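Local coordinates for CSP3 (Bacillus subtilis, PDB 5FIG), which probably binds and stores many Cu(I) ions in the bacterial cytosol, protecting the cell against copper toxicity, at residues T79-H84 against Q90-A95; A18-F23 against E44-C49; V53-T58 against K64-L69. All coordinates share one frame; numbering follows the deposited sequence.

CSP3 is an all-helical chain that assembles as a tetramer, and the three contacts join its four helices in pairs. Along the chain they come in the order 2, 3, 1, each closing before the next opens: contact 2 packs helix 6-27 on helix 36-57, contact 3 joins helix 36-57 to helix 63-81, and contact 1 joins helix 63-81 to helix 89-107. Contacts 1 and 3, with centres about 23 Å apart, lie on opposite sides of the chain's centre. Contact 2 touches both, through Cys92 SG and Cys19 SG at 3.6 Å and through Ile48 on Leu69. Every contact presents cysteine sulfur to the bundle interior, consistent with copper storage inside it.

Contact 1: T79-H84 against Q90-A95; sequences TECGKH and QACAKA
The amide NE2 of Gln90 is held by two backbone carbonyls of the turn at the C-terminal end of helix 63-81. It donates to His84 O at 2.7 Å, almost straight at 172°, and to Gly82 O at 3.0 Å, with a more bent N-H...O angle of 156°. Both acceptors lie in the plane of the amide, while NE2 stands above the plane of each carbonyl. The Gln90 chain, bent at chi2 (-62°), folds its amide back to the turn, a type I beta turn from Cys81 to His84. About one helical turn on from Gln90, Ala93 CB lies 3.9 Å from Gly82 CA, bringing the turn close to helix 89-107. Deeper in, the sulfurs face each other, Cys81 SG 4.0 Å from Cys92 SG, a packing distance and not a bond. Cys92 also packs on Cys22 of helix 6-27. The two bonds occupy both N-H groups of NE2 and should fix the rotation of the amide. Cys81 is disulfide-linked to Cys38 of helix 36-57 in this copper-free form, and this link would probably have to be reduced before its sulfur could bind Cu(I).

Contact 2: A18-F23 against E44-C49; sequences ACNHCF and ECADIC
Cys19 faces Cys45 and Ala46 where helix 6-27 packs against helix 36-57 in the four-helix bundle of CSP3. The short segments run nearly antiparallel, at 153°, with their axes 8.8 Å apart at closest approach. The backbones are nearest at Cys19 and Ala46, whose CA atoms are 5.7 Å apart, a closeness that suits the small side chains between them. Cys19 meets both partners: its CB lies 4.1 Å from Ala46 CB, and its SG comes within 3.7 Å of Cys45 SG. The two thiols reach each other through different torsions. Cys19 SG is turned beside its own backbone N (chi1 -74°), whereas Cys45 SG stands opposite its backbone N (chi1 -174°), and both end up on the interior side of the interface. There Cys19 also touches Cys96 of helix 89-107, and Cys45 touches Cys15 and Cys74, a gathering of sulfur consistent with the high Cu(I) capacity of the protein. One residue further on, Asn20 marks the other side of the interface. Its carboxamide leans OD1-first toward the methyl group of Ala46, while ND2 bonds to Gln57 OE1 of the second subunit, which ties the amide to the assembly. Phe23, a turn of helix beyond Cys19, packs on Ile39 and Asp42 of its own chain and makes a cation-pi interaction with Arg43 of the third subunit. The pairing of these two helices therefore has a sulfur-rich side turned into the bundle and a side where the tetramer packs. Between them Ala46 is the shared partner, its CB only 3.4 Å from Asn20 OD1.

Contact 3: V53-T58 against K64-L69; sequences VKAMQT and KEICAL
Met56 and Ala55 of helix 36-57 meet Cys67 and Ile66 of helix 63-81 in two neighbouring apolar pairs. In one, Met56 lays the end of its chain alongside the thiol of Cys67: SD is 4.0 Å from Cys67 SG, with CG and CE only slightly farther on. The bend at chi3 (-89°) curls the methyl round so that it too stays near the sulfur. In the other pair the tip of Ile66 reaches across to a small partner, CD1 lying 3.8 Å from Ala55 CB. Its extended chain (chi2 166°) spans a wider interval between the backbones than exists at contact 2, since the closest CA atoms, those of Ala55 and Ile66, are 7.3 Å apart. The C-terminal turn of helix 36-57 lies next to these pairs. The helix finishes just beyond Met56, and Thr58, the first residue to leave helical geometry, folds its hydroxyl back to Lys54 O, with OG1 at 2.8 Å. That carbonyl also accepts from Thr58 N at 2.9 Å, the two donors approaching from opposite faces of its plane, so the last turn is closed by two bonds to one oxygen. On the outer side Lys54 forms a salt bridge with Asp47 of the second subunit, while Ile66 packs on Glu44 of the fourth. Around the interior pair, Met56 also lies on Cys8, Ile9 and Cys12 of helix 6-27, and Cys67 touches Met106 of helix 89-107, so that all four helices of the bundle converge at this end.

Contact 1: T79-H84 against Q90-A95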
# COMPACT_ATOMS: atom_id res chain seq x y z
N THR B 79 11.78 14.70 12.37
CA THR B 79 11.72 15.55 13.55
C THR B 79 11.40 14.76 14.83
O THR B 79 12.02 14.95 15.86
CB THR B 79 10.71 16.73 13.31
OG1 THR B 79 11.16 17.49 12.17
CG2 THR B 79 10.59 17.65 14.50
N GLU B 80 10.42 13.86 14.74
CA GLU B 80 10.05 13.05 15.89
C GLU B 80 11.09 11.98 16.23
O GLU B 80 11.50 11.88 17.39
CB GLU B 80 8.70 12.38 15.65
CG GLU B 80 8.18 11.57 16.82
CD GLU B 80 7.95 12.38 18.09
OE1 GLU B 80 7.80 13.64 18.05
OE2 GLU B 80 7.90 11.74 19.18
N CYS B 81 11.56 11.23 15.25
CA CYS B 81 12.61 10.22 15.54
C CYS B 81 13.88 10.88 16.04
O CYS B 81 14.61 10.32 16.86
CB CYS B 81 12.88 9.25 14.40
SG CYS B 81 11.44 8.20 14.03
N GLY B 82 14.16 12.09 15.56
CA GLY B 82 15.37 12.81 15.93
C GLY B 82 15.43 13.19 17.40
O GLY B 82 16.49 13.63 17.86
N LYS B 83 14.32 13.05 18.12
CA LYS B 83 14.26 13.31 19.59
C LYS B 83 14.69 12.14 20.45
O LYS B 83 14.70 12.26 21.68
CB LYS B 83 12.84 13.73 19.99
CG LYS B 83 12.41 15.07 19.41
CD LYS B 83 10.93 15.30 19.61
CE LYS B 83 10.52 16.60 18.94
NZ LYS B 83 9.04 16.82 19.14
N HIS B 84 15.12 11.03 19.83
CA HIS B 84 15.49 9.82 20.54
C HIS B 84 16.84 9.33 20.09
O HIS B 84 17.18 9.41 18.92
CB HIS B 84 14.42 8.76 20.31
CG HIS B 84 13.06 9.21 20.77
ND1 HIS B 84 12.19 9.89 19.94
CD2 HIS B 84 12.47 9.13 21.97
CE1 HIS B 84 11.09 10.18 20.62
NE2 HIS B 84 11.25 9.75 21.86
N GLN B 90 18.15 7.93 15.33
CA GLN B 90 18.99 8.94 14.66
C GLN B 90 19.27 8.62 13.16
O GLN B 90 19.21 9.49 12.32
CB GLN B 90 20.30 9.15 15.43
CG GLN B 90 20.11 9.77 16.80
CD GLN B 90 19.48 11.16 16.74
OE1 GLN B 90 20.05 12.06 16.13
NE2 GLN B 90 18.33 11.35 17.38
N ALA B 91 19.50 7.35 12.84
CA ALA B 91 19.63 6.90 11.47
C ALA B 91 18.35 7.13 10.68
O ALA B 91 18.39 7.48 9.49
CB ALA B 91 19.99 5.39 11.41
N CYS B 92 17.22 6.84 11.31
CA CYS B 92 15.95 7.05 10.67
C CYS B 92 15.74 8.53 10.37
O CYS B 92 15.41 8.87 9.27
CB CYS B 92 14.82 6.53 11.55
SG CYS B 92 13.23 6.70 10.78
N ALA B 93 16.06 9.39 11.34
CA ALA B 93 15.96 10.84 11.12
C ALA B 93 16.80 11.33 9.95
O ALA B 93 16.33 12.08 9.08
CB ALA B 93 16.31 11.60 12.38
N LYS B 94 18.03 10.89 9.89
CA LYS B 94 18.86 11.23 8.77
C LYS B 94 18.31 10.82 7.41
O LYS B 94 18.33 11.57 6.48
CB LYS B 94 20.22 10.59 8.95
CG LYS B 94 21.28 10.97 7.95
CD LYS B 94 22.63 10.38 8.38
CE LYS B 94 23.75 11.02 7.61
NZ LYS B 94 24.67 9.98 7.08
N ALA B 95 17.88 9.57 7.32
CA ALA B 95 17.30 9.06 6.06
C ALA B 95 16.04 9.83 5.71
O ALA B 95 15.79 10.07 4.55
CB ALA B 95 17.03 7.57 6.14

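Contact 2: A18-F23 against E44-C49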
# COMPACT_ATOMS: atom_id res chain seq x y z
N ALA B 18 14.85 2.40 6.67
CA ALA B 18 15.18 2.94 7.99
C ALA B 18 13.98 3.07 8.91
O ALA B 18 14.05 2.76 10.09
CB ALA B 18 15.88 4.31 7.83
N CYS B 19 12.87 3.53 8.35
CA CYS B 19 11.60 3.68 9.09
C CYS B 19 11.06 2.35 9.51
O CYS B 19 10.65 2.19 10.68
CB CYS B 19 10.52 4.41 8.22
SG CYS B 19 10.85 6.19 8.08
N ASN B 20 11.09 1.37 8.61
CA ASN B 20 10.63 0.01 9.00
C ASN B 20 11.51 -0.64 10.08
O ASN B 20 11.04 -1.30 10.99
CB ASN B 20 10.52 -0.90 7.78
CG ASN B 20 9.32 -0.60 6.92
OD1 ASN B 20 8.32 -0.18 7.45
ND2 ASN B 20 9.41 -0.80 5.60
N HIS B 21 12.84 -0.47 9.95
CA HIS B 21 13.74 -0.91 10.98
C HIS B 21 13.51 -0.24 12.33
O HIS B 21 13.54 -0.90 13.37
CB HIS B 21 15.21 -0.73 10.52
CG HIS B 21 15.61 -1.76 9.50
ND1 HIS B 21 16.78 -1.65 8.78
CD2 HIS B 21 15.00 -2.89 9.03
CE1 HIS B 21 16.91 -2.67 7.95
NE2 HIS B 21 15.84 -3.44 8.08
N CYS B 22 13.33 1.06 12.31
CA CYS B 22 13.06 1.83 13.51
C CYS B 22 11.74 1.38 14.16
O CYS B 22 11.65 1.20 15.38
CB CYS B 22 13.03 3.34 13.15
SG CYS B 22 12.90 4.49 14.52
N PHE B 23 10.72 1.18 13.33
CA PHE B 23 9.43 0.68 13.82
C PHE B 23 9.57 -0.57 14.63
O PHE B 23 9.11 -0.65 15.80
CB PHE B 23 8.53 0.44 12.61
CG PHE B 23 7.19 -0.20 12.92
CD1 PHE B 23 6.09 0.59 13.22
CD2 PHE B 23 7.03 -1.58 12.86
CE1 PHE B 23 4.85 0.02 13.46
CE2 PHE B 23 5.80 -2.17 13.11
CZ PHE B 23 4.70 -1.35 13.43
N GLU B 44 3.63 5.61 8.92
CA GLU B 44 3.12 6.52 7.91
C GLU B 44 4.16 6.85 6.85
O GLU B 44 3.87 6.93 5.63
CB GLU B 44 2.60 7.82 8.62
CG GLU B 44 1.33 7.54 9.37
CD GLU B 44 0.63 8.84 9.72
OE1 GLU B 44 0.75 9.80 8.95
OE2 GLU B 44 0.01 8.91 10.80
N CYS B 45 5.41 7.06 7.32
CA CYS B 45 6.48 7.50 6.42
C CYS B 45 6.93 6.36 5.50
O CYS B 45 7.01 6.54 4.28
CB CYS B 45 7.63 8.00 7.26
SG CYS B 45 8.94 8.72 6.26
N ALA B 46 7.06 5.17 6.06
CA ALA B 46 7.38 3.98 5.21
C ALA B 46 6.32 3.76 4.14
O ALA B 46 6.62 3.48 2.95
CB ALA B 46 7.49 2.75 6.05
N ASP B 47 5.06 3.92 4.52
CA ASP B 47 3.96 3.74 3.57
C ASP B 47 3.96 4.77 2.44
O ASP B 47 3.75 4.44 1.26
CB ASP B 47 2.59 3.70 4.29
CG ASP B 47 2.40 2.47 5.21
OD1 ASP B 47 3.22 1.51 5.23
OD2 ASP B 47 1.34 2.43 5.88
N ILE B 48 4.14 6.04 2.78
CA ILE B 48 4.13 7.07 1.75
C ILE B 48 5.35 6.98 0.86
O ILE B 48 5.28 7.35 -0.31
CB ILE B 48 3.95 8.52 2.33
CG1 ILE B 48 3.64 9.58 1.27
CG2 ILE B 48 5.17 9.03 3.06
CD1 ILE B 48 2.27 9.44 0.64
N CYS B 49 6.48 6.58 1.43
CA CYS B 49 7.67 6.42 0.62
C CYS B 49 7.45 5.33 -0.45
O CYS B 49 7.83 5.55 -1.61
CB CYS B 49 8.92 6.03 1.46
SG CYS B 49 9.64 7.42 2.36

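Contact 3: V53-T58 against K64-L69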
# COMPACT_ATOMS: atom_id res chain seq x y z
N VAL B 53 7.55 5.97 -4.55
CA VAL B 53 8.31 5.09 -5.48
C VAL B 53 7.42 4.61 -6.61
O VAL B 53 7.76 4.71 -7.79
CB VAL B 53 8.97 3.95 -4.75
CG1 VAL B 53 9.55 2.94 -5.74
CG2 VAL B 53 10.07 4.50 -3.82
N LYS B 54 6.24 4.10 -6.25
CA LYS B 54 5.32 3.64 -7.28
C LYS B 54 4.94 4.77 -8.24
O LYS B 54 4.87 4.55 -9.44
CB LYS B 54 4.10 3.03 -6.61
CG LYS B 54 3.14 2.42 -7.57
CD LYS B 54 1.82 2.04 -6.95
CE LYS B 54 1.87 1.56 -5.50
NZ LYS B 54 0.57 0.94 -5.12
N ALA B 55 4.62 5.96 -7.70
CA ALA B 55 4.23 7.09 -8.51
C ALA B 55 5.31 7.50 -9.49
O ALA B 55 5.05 7.70 -10.68
CB ALA B 55 3.87 8.28 -7.65
N MET B 56 6.55 7.52 -9.01
CA MET B 56 7.67 7.84 -9.90
C MET B 56 7.92 6.77 -10.95
O MET B 56 8.16 7.09 -12.16
CB MET B 56 8.95 8.10 -9.11
CG MET B 56 8.86 9.35 -8.30
SD MET B 56 10.39 9.71 -7.37
CE MET B 56 10.12 8.85 -5.85
N GLN B 57 7.83 5.51 -10.56
CA GLN B 57 8.09 4.44 -11.50
C GLN B 57 7.02 4.28 -12.57
O GLN B 57 7.30 3.76 -13.64
CB GLN B 57 8.28 3.12 -10.75
CG GLN B 57 9.57 3.09 -9.91
CD GLN B 57 9.77 1.78 -9.13
OE1 GLN B 57 8.82 1.06 -8.83
NE2 GLN B 57 11.02 1.51 -8.77
N THR B 58 5.78 4.64 -12.24
CA THR B 58 4.69 4.52 -13.16
C THR B 58 4.38 5.82 -13.89
O THR B 58 3.43 5.85 -14.67
CB THR B 58 3.40 4.04 -12.46
OG1 THR B 58 3.01 5.02 -11.47
CG2 THR B 58 3.55 2.67 -11.83
N LYS B 64 4.31 14.52 -8.72
CA LYS B 64 4.90 15.71 -8.04
C LYS B 64 4.19 16.01 -6.71
O LYS B 64 4.82 16.21 -5.70
CB LYS B 64 4.96 16.92 -8.94
CG LYS B 64 5.99 16.80 -10.07
CD LYS B 64 6.20 18.11 -10.83
CE LYS B 64 7.38 18.00 -11.87
NZ LYS B 64 7.76 19.32 -12.48
N GLU B 65 2.87 15.93 -6.73
CA GLU B 65 2.08 16.13 -5.52
C GLU B 65 2.30 15.06 -4.47
O GLU B 65 2.40 15.34 -3.29
CB GLU B 65 0.61 16.33 -5.94
CG GLU B 65 0.44 17.61 -6.81
CD GLU B 65 0.60 17.40 -8.34
OE1 GLU B 65 1.11 16.36 -8.84
OE2 GLU B 65 0.18 18.36 -9.08
N ILE B 66 2.39 13.80 -4.91
CA ILE B 66 2.74 12.69 -4.05
C ILE B 66 4.15 12.87 -3.41
O ILE B 66 4.34 12.72 -2.19
CB ILE B 66 2.58 11.32 -4.74
CG1 ILE B 66 1.10 11.08 -5.01
CG2 ILE B 66 3.22 10.18 -3.88
CD1 ILE B 66 0.83 9.94 -5.97
N CYS B 67 5.11 13.24 -4.25
CA CYS B 67 6.46 13.55 -3.73
C CYS B 67 6.44 14.71 -2.70
O CYS B 67 7.12 14.65 -1.67
CB CYS B 67 7.44 13.87 -4.85
SG CYS B 67 7.98 12.42 -5.69
N ALA B 68 5.65 15.75 -2.96
CA ALA B 68 5.54 16.85 -1.99
C ALA B 68 4.96 16.33 -0.65
O ALA B 68 5.44 16.71 0.43
CB ALA B 68 4.71 17.98 -2.55
N LEU B 69 3.94 15.47 -0.72
CA LEU B 69 3.37 14.87 0.51
C LEU B 69 4.39 14.01 1.24
O LEU B 69 4.52 14.08 2.46
CB LEU B 69 2.09 14.02 0.19
CG LEU B 69 1.50 13.23 1.33
CD1 LEU B 69 1.06 14.16 2.46
CD2 LEU B 69 0.32 12.43 0.81